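Acetyl xylan esterase (Metagenome, PDB 6XYC) hydrolyses acetyl and feruloyl esters on complex natural xylans, as a bifunctional alpha/beta-hydrolase esterase from the gut microbiota. Local coordinates at residues Thr13-Ala18 / His25-Tyr30; Tyr39-Ile44 / Tyr108-Ser113. All coordinates share one frame; numbering follows the deposited sequence.

Interaction 1 of 2, residues Thr13-Ala18 / His25-Tyr30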
ATOM      1  N   THR A  13       9.389   9.496  14.972  1.00 27.45           N
ATOM      2  CA  THR A  13       8.784  10.198  13.849  1.00 25.92           C
ATOM      3  C   THR A  13       9.852  10.826  12.964  1.00 29.04           C
ATOM      4  O   THR A  13      10.929  11.213  13.430  1.00 28.82           O
ATOM      5  CB  THR A  13       7.790  11.272  14.319  1.00 28.46           C
ATOM      6  OG1 THR A  13       8.408  12.147  15.269  1.00 31.70           O
ATOM      7  CG2 THR A  13       6.566  10.612  14.943  1.00 27.31           C
ATOM      8  N   ASN A  14       9.542  10.889  11.667  1.00 26.82           N
ATOM      9  CA  ASN A  14      10.420  11.503  10.669  1.00 29.49           C
ATOM     10  C   ASN A  14      11.792  10.828  10.644  1.00 28.86           C
ATOM     11  O   ASN A  14      12.840  11.473  10.729  1.00 28.33           O
ATOM     12  CB  ASN A  14      10.530  13.006  10.912  1.00 26.97           C
ATOM     13  CG  ASN A  14       9.257  13.735  10.527  1.00 33.09           C
ATOM     14  OD1 ASN A  14       8.801  13.639   9.389  1.00 34.16           O
ATOM     15  ND2 ASN A  14       8.665  14.448  11.477  1.00 36.46           N
ATOM     16  N   VAL A  15      11.763   9.507  10.514  1.00 26.75           N
ATOM     17  CA  VAL A  15      12.950   8.699  10.271  1.00 27.67           C
ATOM     18  C   VAL A  15      13.095   8.546   8.764  1.00 26.21           C
ATOM     19  O   VAL A  15      12.180   8.060   8.091  1.00 24.14           O
ATOM     20  CB  VAL A  15      12.829   7.332  10.959  1.00 27.13           C
ATOM     21  CG1 VAL A  15      14.011   6.461  10.615  1.00 29.82           C
ATOM     22  CG2 VAL A  15      12.680   7.514  12.468  1.00 30.50           C
ATOM     23  N   ASN A  16      14.224   8.989   8.225  1.00 27.24           N
ATOM     24  CA  ASN A  16      14.468   8.861   6.795  1.00 28.43           C
ATOM     25  C   ASN A  16      14.872   7.426   6.481  1.00 26.77           C
ATOM     26  O   ASN A  16      15.756   6.864   7.137  1.00 25.55           O
ATOM     27  CB  ASN A  16      15.554   9.835   6.342  1.00 28.25           C
ATOM     28  CG  ASN A  16      15.705   9.867   4.834  1.00 26.65           C
ATOM     29  OD1 ASN A  16      16.427   9.053   4.255  1.00 29.14           O
ATOM     30  ND2 ASN A  16      15.013  10.803   4.186  1.00 29.95           N
ATOM     31  N   TYR A  17      14.216   6.828   5.484  1.00 27.85           N
ATOM     32  CA  TYR A  17      14.477   5.441   5.123  1.00 25.14           C
ATOM     33  C   TYR A  17      15.311   5.299   3.858  1.00 28.24           C
ATOM     34  O   TYR A  17      15.663   4.171   3.492  1.00 27.81           O
ATOM     35  CB  TYR A  17      13.152   4.668   4.973  1.00 25.94           C
ATOM     36  CG  TYR A  17      12.210   5.156   3.884  1.00 25.39           C
ATOM     37  CD1 TYR A  17      12.466   4.889   2.545  1.00 23.22           C
ATOM     38  CD2 TYR A  17      11.049   5.852   4.205  1.00 24.75           C
ATOM     39  CE1 TYR A  17      11.607   5.319   1.555  1.00 25.65           C
ATOM     40  CE2 TYR A  17      10.184   6.286   3.219  1.00 23.63           C
ATOM     41  CZ  TYR A  17      10.467   6.013   1.901  1.00 25.23           C
ATOM     42  OH  TYR A  17       9.612   6.445   0.911  1.00 26.35           O
ATOM     43  N   ALA A  18      15.642   6.401   3.183  1.00 25.78           N
ATOM     44  CA  ALA A  18      16.404   6.356   1.942  1.00 28.17           C
ATOM     45  C   ALA A  18      17.806   6.937   2.085  1.00 31.05           C
ATOM     46  O   ALA A  18      18.476   7.172   1.072  1.00 26.37           O
ATOM     47  CB  ALA A  18      15.657   7.100   0.835  1.00 27.57           C
ATOM     48  N   HIS A  25      10.854  10.777   1.825  1.00 27.63           N
ATOM     49  CA  HIS A  25      11.430   9.489   2.183  1.00 26.13           C
ATOM     50  C   HIS A  25      11.533   9.327   3.696  1.00 26.54           C
ATOM     51  O   HIS A  25      12.455   8.673   4.195  1.00 23.80           O
ATOM     52  CB  HIS A  25      12.801   9.313   1.531  1.00 28.21           C
ATOM     53  CG  HIS A  25      12.737   9.024   0.064  1.00 29.99           C
ATOM     54  ND1 HIS A  25      13.744   9.383  -0.807  1.00 31.12           N
ATOM     55  CD2 HIS A  25      11.790   8.410  -0.686  1.00 29.36           C
ATOM     56  CE1 HIS A  25      13.418   9.005  -2.031  1.00 29.74           C
ATOM     57  NE2 HIS A  25      12.238   8.411  -1.985  1.00 29.63           N
ATOM     58  N   ASN A  26      10.606   9.928   4.431  1.00 24.81           N
ATOM     59  CA  ASN A  26      10.508   9.751   5.871  1.00 23.94           C
ATOM     60  C   ASN A  26       9.388   8.779   6.215  1.00 24.43           C
ATOM     61  O   ASN A  26       8.450   8.576   5.445  1.00 23.80           O
ATOM     62  CB  ASN A  26      10.255  11.085   6.573  1.00 26.38           C
ATOM     63  CG  ASN A  26      11.478  11.970   6.611  1.00 29.20           C
ATOM     64  OD1 ASN A  26      12.590  11.539   6.319  1.00 26.76           O
ATOM     65  ND2 ASN A  26      11.272  13.230   6.993  1.00 31.67           N
ATOM     66  N   LEU A  27       9.494   8.187   7.400  1.00 23.30           N
ATOM     67  CA  LEU A  27       8.429   7.356   7.937  1.00 23.90           C
ATOM     68  C   LEU A  27       8.325   7.581   9.436  1.00 26.24           C
ATOM     69  O   LEU A  27       9.226   8.142  10.063  1.00 23.25           O
ATOM     70  CB  LEU A  27       8.667   5.869   7.635  1.00 21.66           C
ATOM     71  CG  LEU A  27      10.033   5.264   7.944  1.00 26.49           C
ATOM     72  CD1 LEU A  27      10.167   4.935   9.412  1.00 25.09           C
ATOM     73  CD2 LEU A  27      10.225   4.020   7.075  1.00 23.26           C
ATOM     74  N   ASP A  28       7.202   7.147  10.001  1.00 24.48           N
ATOM     75  CA  ASP A  28       6.971   7.172  11.439  1.00 22.44           C
ATOM     76  C   ASP A  28       6.770   5.744  11.923  1.00 26.67           C
ATOM     77  O   ASP A  28       6.138   4.934  11.237  1.00 25.38           O
ATOM     78  CB  ASP A  28       5.751   8.023  11.791  1.00 23.83           C
ATOM     79  CG  ASP A  28       5.838   9.431  11.238  1.00 25.64           C
ATOM     80  OD1 ASP A  28       6.967   9.955  11.103  1.00 25.79           O
ATOM     81  OD2 ASP A  28       4.770  10.000  10.937  1.00 26.75           O
ATOM     82  N   ILE A  29       7.305   5.431  13.102  1.00 26.35           N
ATOM     83  CA  ILE A  29       7.201   4.093  13.677  1.00 24.95           C
ATOM     84  C   ILE A  29       6.554   4.203  15.051  1.00 27.98           C
ATOM     85  O   ILE A  29       6.998   4.997  15.882  1.00 29.56           O
ATOM     86  CB  ILE A  29       8.578   3.413  13.783  1.00 24.50           C
ATOM     87  CG1 ILE A  29       9.233   3.290  12.406  1.00 26.93           C
ATOM     88  CG2 ILE A  29       8.438   2.044  14.426  1.00 28.12           C
ATOM     89  CD1 ILE A  29      10.667   2.807  12.455  1.00 30.25           C
ATOM     90  N   TYR A  30       5.523   3.398  15.293  1.00 24.04           N
ATOM     91  CA  TYR A  30       4.826   3.350  16.574  1.00 26.32           C
ATOM     92  C   TYR A  30       4.781   1.911  17.072  1.00 27.56           C
ATOM     93  O   TYR A  30       4.477   0.999  16.299  1.00 26.69           O
ATOM     94  CB  TYR A  30       3.396   3.891  16.463  1.00 24.08           C
ATOM     95  CG  TYR A  30       3.290   5.301  15.936  1.00 26.45           C
ATOM     96  CD1 TYR A  30       3.318   6.385  16.795  1.00 26.62           C
ATOM     97  CD2 TYR A  30       3.146   5.546  14.576  1.00 25.62           C
ATOM     98  CE1 TYR A  30       3.212   7.676  16.319  1.00 27.91           C
ATOM     99  CE2 TYR A  30       3.046   6.835  14.088  1.00 26.83           C
ATOM    100  CZ  TYR A  30       3.078   7.898  14.969  1.00 26.81           C
ATOM    101  OH  TYR A  30       2.976   9.187  14.499  1.00 28.62           O
TER

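Interaction 2 of 2, residues Tyr39-Ile44 / Tyr108-Ser113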
ATOM      1  N   TYR A  39       7.596  -6.880  18.169  1.00 34.71           N
ATOM      2  CA  TYR A  39       6.286  -6.670  17.564  1.00 34.29           C
ATOM      3  C   TYR A  39       6.332  -6.963  16.073  1.00 31.61           C
ATOM      4  O   TYR A  39       7.188  -6.430  15.359  1.00 31.88           O
ATOM      5  CB  TYR A  39       5.803  -5.231  17.769  1.00 34.32           C
ATOM      6  CG  TYR A  39       5.824  -4.754  19.198  1.00 32.98           C
ATOM      7  CD1 TYR A  39       4.741  -4.970  20.036  1.00 34.25           C
ATOM      8  CD2 TYR A  39       6.928  -4.078  19.705  1.00 37.33           C
ATOM      9  CE1 TYR A  39       4.752  -4.529  21.340  1.00 39.11           C
ATOM     10  CE2 TYR A  39       6.950  -3.638  21.007  1.00 38.26           C
ATOM     11  CZ  TYR A  39       5.860  -3.863  21.814  1.00 40.15           C
ATOM     12  OH  TYR A  39       5.891  -3.420  23.108  1.00 41.88           O
ATOM     13  N   LYS A  40       5.401  -7.790  15.607  1.00 32.59           N
ATOM     14  CA  LYS A  40       5.153  -7.907  14.177  1.00 34.75           C
ATOM     15  C   LYS A  40       4.704  -6.557  13.627  1.00 31.12           C
ATOM     16  O   LYS A  40       4.120  -5.735  14.338  1.00 29.65           O
ATOM     17  CB  LYS A  40       4.098  -8.983  13.909  1.00 34.97           C
ATOM     18  CG  LYS A  40       4.271 -10.235  14.768  1.00 39.51           C
ATOM     19  CD  LYS A  40       4.548 -11.488  13.934  1.00 39.94           C
ATOM     20  CE  LYS A  40       5.021 -12.643  14.808  1.00 39.13           C
ATOM     21  NZ  LYS A  40       4.083 -13.803  14.782  1.00 37.68           N
ATOM     22  N   ALA A  41       4.996  -6.320  12.349  1.00 30.05           N
ATOM     23  CA  ALA A  41       4.920  -4.977  11.797  1.00 31.20           C
ATOM     24  C   ALA A  41       3.906  -4.875  10.663  1.00 29.17           C
ATOM     25  O   ALA A  41       3.723  -5.809   9.872  1.00 26.05           O
ATOM     26  CB  ALA A  41       6.293  -4.509  11.289  1.00 28.63           C
ATOM     27  N   ILE A  42       3.256  -3.712  10.592  1.00 24.17           N
ATOM     28  CA  ILE A  42       2.356  -3.366   9.495  1.00 25.49           C
ATOM     29  C   ILE A  42       2.798  -2.018   8.937  1.00 24.84           C
ATOM     30  O   ILE A  42       2.865  -1.030   9.681  1.00 22.18           O
ATOM     31  CB  ILE A  42       0.887  -3.289   9.940  1.00 26.64           C
ATOM     32  CG1 ILE A  42       0.454  -4.592  10.621  1.00 29.09           C
ATOM     33  CG2 ILE A  42      -0.011  -2.968   8.742  1.00 23.99           C
ATOM     34  CD1 ILE A  42       0.420  -5.795   9.709  1.00 24.83           C
ATOM     35  N   ILE A  43       3.085  -1.975   7.637  1.00 24.47           N
ATOM     36  CA  ILE A  43       3.377  -0.726   6.941  1.00 21.80           C
ATOM     37  C   ILE A  43       2.072  -0.165   6.394  1.00 24.73           C
ATOM     38  O   ILE A  43       1.284  -0.887   5.767  1.00 26.53           O
ATOM     39  CB  ILE A  43       4.398  -0.951   5.817  1.00 22.20           C
ATOM     40  CG1 ILE A  43       5.762  -1.310   6.418  1.00 24.50           C
ATOM     41  CG2 ILE A  43       4.510   0.291   4.942  1.00 22.41           C
ATOM     42  CD1 ILE A  43       6.754  -1.856   5.419  1.00 28.93           C
ATOM     43  N   ILE A  44       1.822   1.120   6.643  1.00 22.22           N
ATOM     44  CA  ILE A  44       0.587   1.742   6.182  1.00 21.77           C
ATOM     45  C   ILE A  44       0.920   2.922   5.281  1.00 22.68           C
ATOM     46  O   ILE A  44       1.926   3.617   5.469  1.00 24.51           O
ATOM     47  CB  ILE A  44      -0.316   2.185   7.353  1.00 22.66           C
ATOM     48  CG1 ILE A  44       0.262   3.392   8.094  1.00 22.28           C
ATOM     49  CG2 ILE A  44      -0.522   1.033   8.334  1.00 22.95           C
ATOM     50  CD1 ILE A  44      -0.678   3.952   9.163  1.00 23.16           C
ATOM     51  N   TYR A 108      14.266  -1.292  16.353  1.00 34.99           N
ATOM     52  CA  TYR A 108      12.954  -0.752  16.691  1.00 32.79           C
ATOM     53  C   TYR A 108      12.080  -1.757  17.434  1.00 32.09           C
ATOM     54  O   TYR A 108      10.875  -1.524  17.588  1.00 32.36           O
ATOM     55  CB  TYR A 108      12.258  -0.267  15.416  1.00 30.50           C
ATOM     56  CG  TYR A 108      12.986   0.878  14.728  1.00 32.39           C
ATOM     57  CD1 TYR A 108      13.011   2.142  15.297  1.00 31.49           C
ATOM     58  CD2 TYR A 108      13.644   0.696  13.514  1.00 28.54           C
ATOM     59  CE1 TYR A 108      13.670   3.189  14.683  1.00 31.55           C
ATOM     60  CE2 TYR A 108      14.306   1.742  12.889  1.00 31.02           C
ATOM     61  CZ  TYR A 108      14.314   2.988  13.483  1.00 31.29           C
ATOM     62  OH  TYR A 108      14.972   4.032  12.871  1.00 30.09           O
ATOM     63  N   ASN A 109      12.661  -2.857  17.916  1.00 33.25           N
ATOM     64  CA  ASN A 109      11.915  -3.906  18.611  1.00 36.35           C
ATOM     65  C   ASN A 109      10.853  -4.528  17.711  1.00 34.21           C
ATOM     66  O   ASN A 109       9.777  -4.911  18.177  1.00 35.12           O
ATOM     67  CB  ASN A 109      11.271  -3.377  19.894  1.00 38.28           C
ATOM     68  CG  ASN A 109      12.285  -2.845  20.873  1.00 41.31           C
ATOM     69  OD1 ASN A 109      13.480  -3.119  20.765  1.00 39.75           O
ATOM     70  ND2 ASN A 109      11.810  -2.088  21.851  1.00 45.02           N
ATOM     71  N   ILE A 110      11.143  -4.617  16.419  1.00 32.92           N
ATOM     72  CA  ILE A 110      10.214  -5.170  15.443  1.00 33.65           C
ATOM     73  C   ILE A 110      10.620  -6.605  15.138  1.00 32.36           C
ATOM     74  O   ILE A 110      11.810  -6.905  14.967  1.00 30.68           O
ATOM     75  CB  ILE A 110      10.174  -4.313  14.162  1.00 32.16           C
ATOM     76  CG1 ILE A 110       9.445  -2.996  14.442  1.00 32.79           C
ATOM     77  CG2 ILE A 110       9.489  -5.082  13.047  1.00 33.54           C
ATOM     78  CD1 ILE A 110       9.657  -1.938  13.396  1.00 34.43           C
ATOM     79  N   ASP A 111       9.630  -7.499  15.100  1.00 31.80           N
ATOM     80  CA  ASP A 111       9.801  -8.893  14.709  1.00 31.30           C
ATOM     81  C   ASP A 111       9.662  -8.991  13.194  1.00 32.84           C
ATOM     82  O   ASP A 111       8.537  -8.953  12.676  1.00 33.85           O
ATOM     83  CB  ASP A 111       8.762  -9.766  15.418  1.00 33.28           C
ATOM     84  CG  ASP A 111       8.883 -11.230  15.059  1.00 35.45           C
ATOM     85  OD1 ASP A 111       8.202 -12.046  15.705  1.00 35.22           O
ATOM     86  OD2 ASP A 111       9.646 -11.568  14.135  1.00 33.27           O
ATOM     87  N   PRO A 112      10.761  -9.115  12.451  1.00 32.02           N
ATOM     88  CA  PRO A 112      10.680  -9.103  10.983  1.00 31.58           C
ATOM     89  C   PRO A 112      10.141 -10.383  10.363  1.00 33.83           C
ATOM     90  O   PRO A 112      10.178 -10.510   9.135  1.00 34.82           O
ATOM     91  CB  PRO A 112      12.142  -8.879  10.567  1.00 32.89           C
ATOM     92  CG  PRO A 112      12.934  -9.566  11.645  1.00 30.10           C
ATOM     93  CD  PRO A 112      12.138  -9.366  12.927  1.00 32.05           C
ATOM     94  N   SER A 113       9.658 -11.344  11.157  1.00 34.18           N
ATOM     95  CA  SER A 113       9.073 -12.557  10.593  1.00 36.10           C
ATOM     96  C   SER A 113       7.704 -12.307   9.974  1.00 34.04           C
ATOM     97  O   SER A 113       7.212 -13.160   9.230  1.00 33.68           O
ATOM     98  CB  SER A 113       8.963 -13.639  11.668  1.00 35.84           C
ATOM     99  OG  SER A 113       8.045 -13.275  12.684  1.00 39.54           O
TER

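Interaction 1 of 2, residues Thr13-Ala18 / His25-Tyr30
Tyr17 and Leu27 each hold CG between the backbone N and the carbonyl carbon (chi1 62° and 49°), a shared choice that turns the two side chains onto each other, with Tyr17 CD2 3.5 Å from Leu27 CD2. The same torsion lays one face of the phenol ring against His25, whose carbonyl oxygen stands near the rim and whose CB makes a CH-pi contact over that same face. His25 O also accepts a nearly straight bond from Tyr17 N at 2.9 Å. Tyr17 OH comes to the edge of the imidazole, 3.3 Å from His25 CD2, and donates to the carbonyl of Asn78. Both imidazole nitrogens are bonded to carboxylates, ND1 to Asp20 and NE2 to Asp93, which would tend to stabilise a protonated ring. With an alanine at Tyr17, the Asn78 carbonyl would probably lose its phenolic donor and a gap would open between His25 and Leu27.

Further along, Val15 and Leu27 form an antiparallel hydrogen-bonded pair, Leu27 N reaching Val15 O at 2.8 Å, and branched aliphatic groups suit their inward face. Asn14 and Val15 together face Leu27 as a G1 beta bulge; asparagine readily takes the left-handed backbone this needs. Asn14 N is gripped by Asp28 OD1 at 2.8 Å, and Lys56 bridges that same carboxylate oxygen. On the other face, Asn16 ND2 makes a weak bond to Asn26 OD1, the amides almost perpendicular, although its stronger partner is Asp20. Asn16 OD1 accepts from Ala18 N at 3.0 Å, an Asx turn leading out of the strand.

This hairpin forms one margin of the main sheet: Leu27 packs on strand 73-77, Val15 and Tyr17 lie against helix 89-103, and Asn26 and Tyr30 touch helix 56-69.

Interaction 2 of 2, residues Tyr39-Ile44 / Tyr108-Ser113
Asp111 N reaches Tyr39 O from well above the carbonyl plane, 59° out of it, although the bond is short at 2.7 Å and nearly straight at the hydrogen. Its companion is more conventional in approach but more bent: Tyr39 N donates to Asn109 O at 2.9 Å. Together the two bonds let Tyr39 bracket Ile110, the signature of a parallel bridge, and Ile110 CA adds a CA-H...O contact to Tyr39 O. Asparagine suits the approach to this bridge, because Asn109 takes up a left-handed backbone conformation just before the short strand.

Asn109 O also lies 3.3 Å from Tyr39 CD2, meeting the ring obliquely, while the far end of the phenol is bonded to Lys36 N. On the same face of the sheet as the Tyr39 ring, Ile110 holds CG2 anti to its backbone N, which carries that methyl to Ala41, two residues beyond Tyr39, where it rests 3.7 Å from Ala41 CB. A methyl group is enough here, since Ile110 and Ile75 of strand 73-77 both pack on Ala41.

Lys40 and Asp111 occupy the opposite face, lying side by side and pointing the same way. The lysine chain bends at chi2 and chi4, bringing CE to 3.4 Å from Asp111 OD1 but keeping NZ 4.6 Å away, beyond a salt bridge; NZ has a weak bond to Ser283 O instead. Asp111 OD2 is engaged differently: Ser113 N at 3.0 Å closes an Asx turn as the chain heads into strand 114-120, and Ser113 OG at 2.8 Å adds a second bond from the same face of the carboxylate.

The aspartate thus divides its work: OD2, gripped twice, fixes the turn, whereas the attraction between OD1 and the ammonium probably acts through space, without direct contact.

In the fold
From the N terminus, interaction 1 comes first and closes a short hairpin loop of six residues between strands 8-16 and 26-32. The chain then enters strand 39-45, where interaction 2 opens; it closes only after helix 56-69, strand 73-77 and helix 89-103 have been traversed. The two loops follow in series, neither nesting nor crossing. They still meet in space: Tyr108 packs against Val15 and Ile29, and Ile110 approaches Ile29. Interaction 1 is thus the antiparallel margin of the alpha/beta-hydrolase sheet, while interaction 2 lies in its parallel part and leads into strand 114-120, which ends just before Ser121, probably the nucleophile on its elbow.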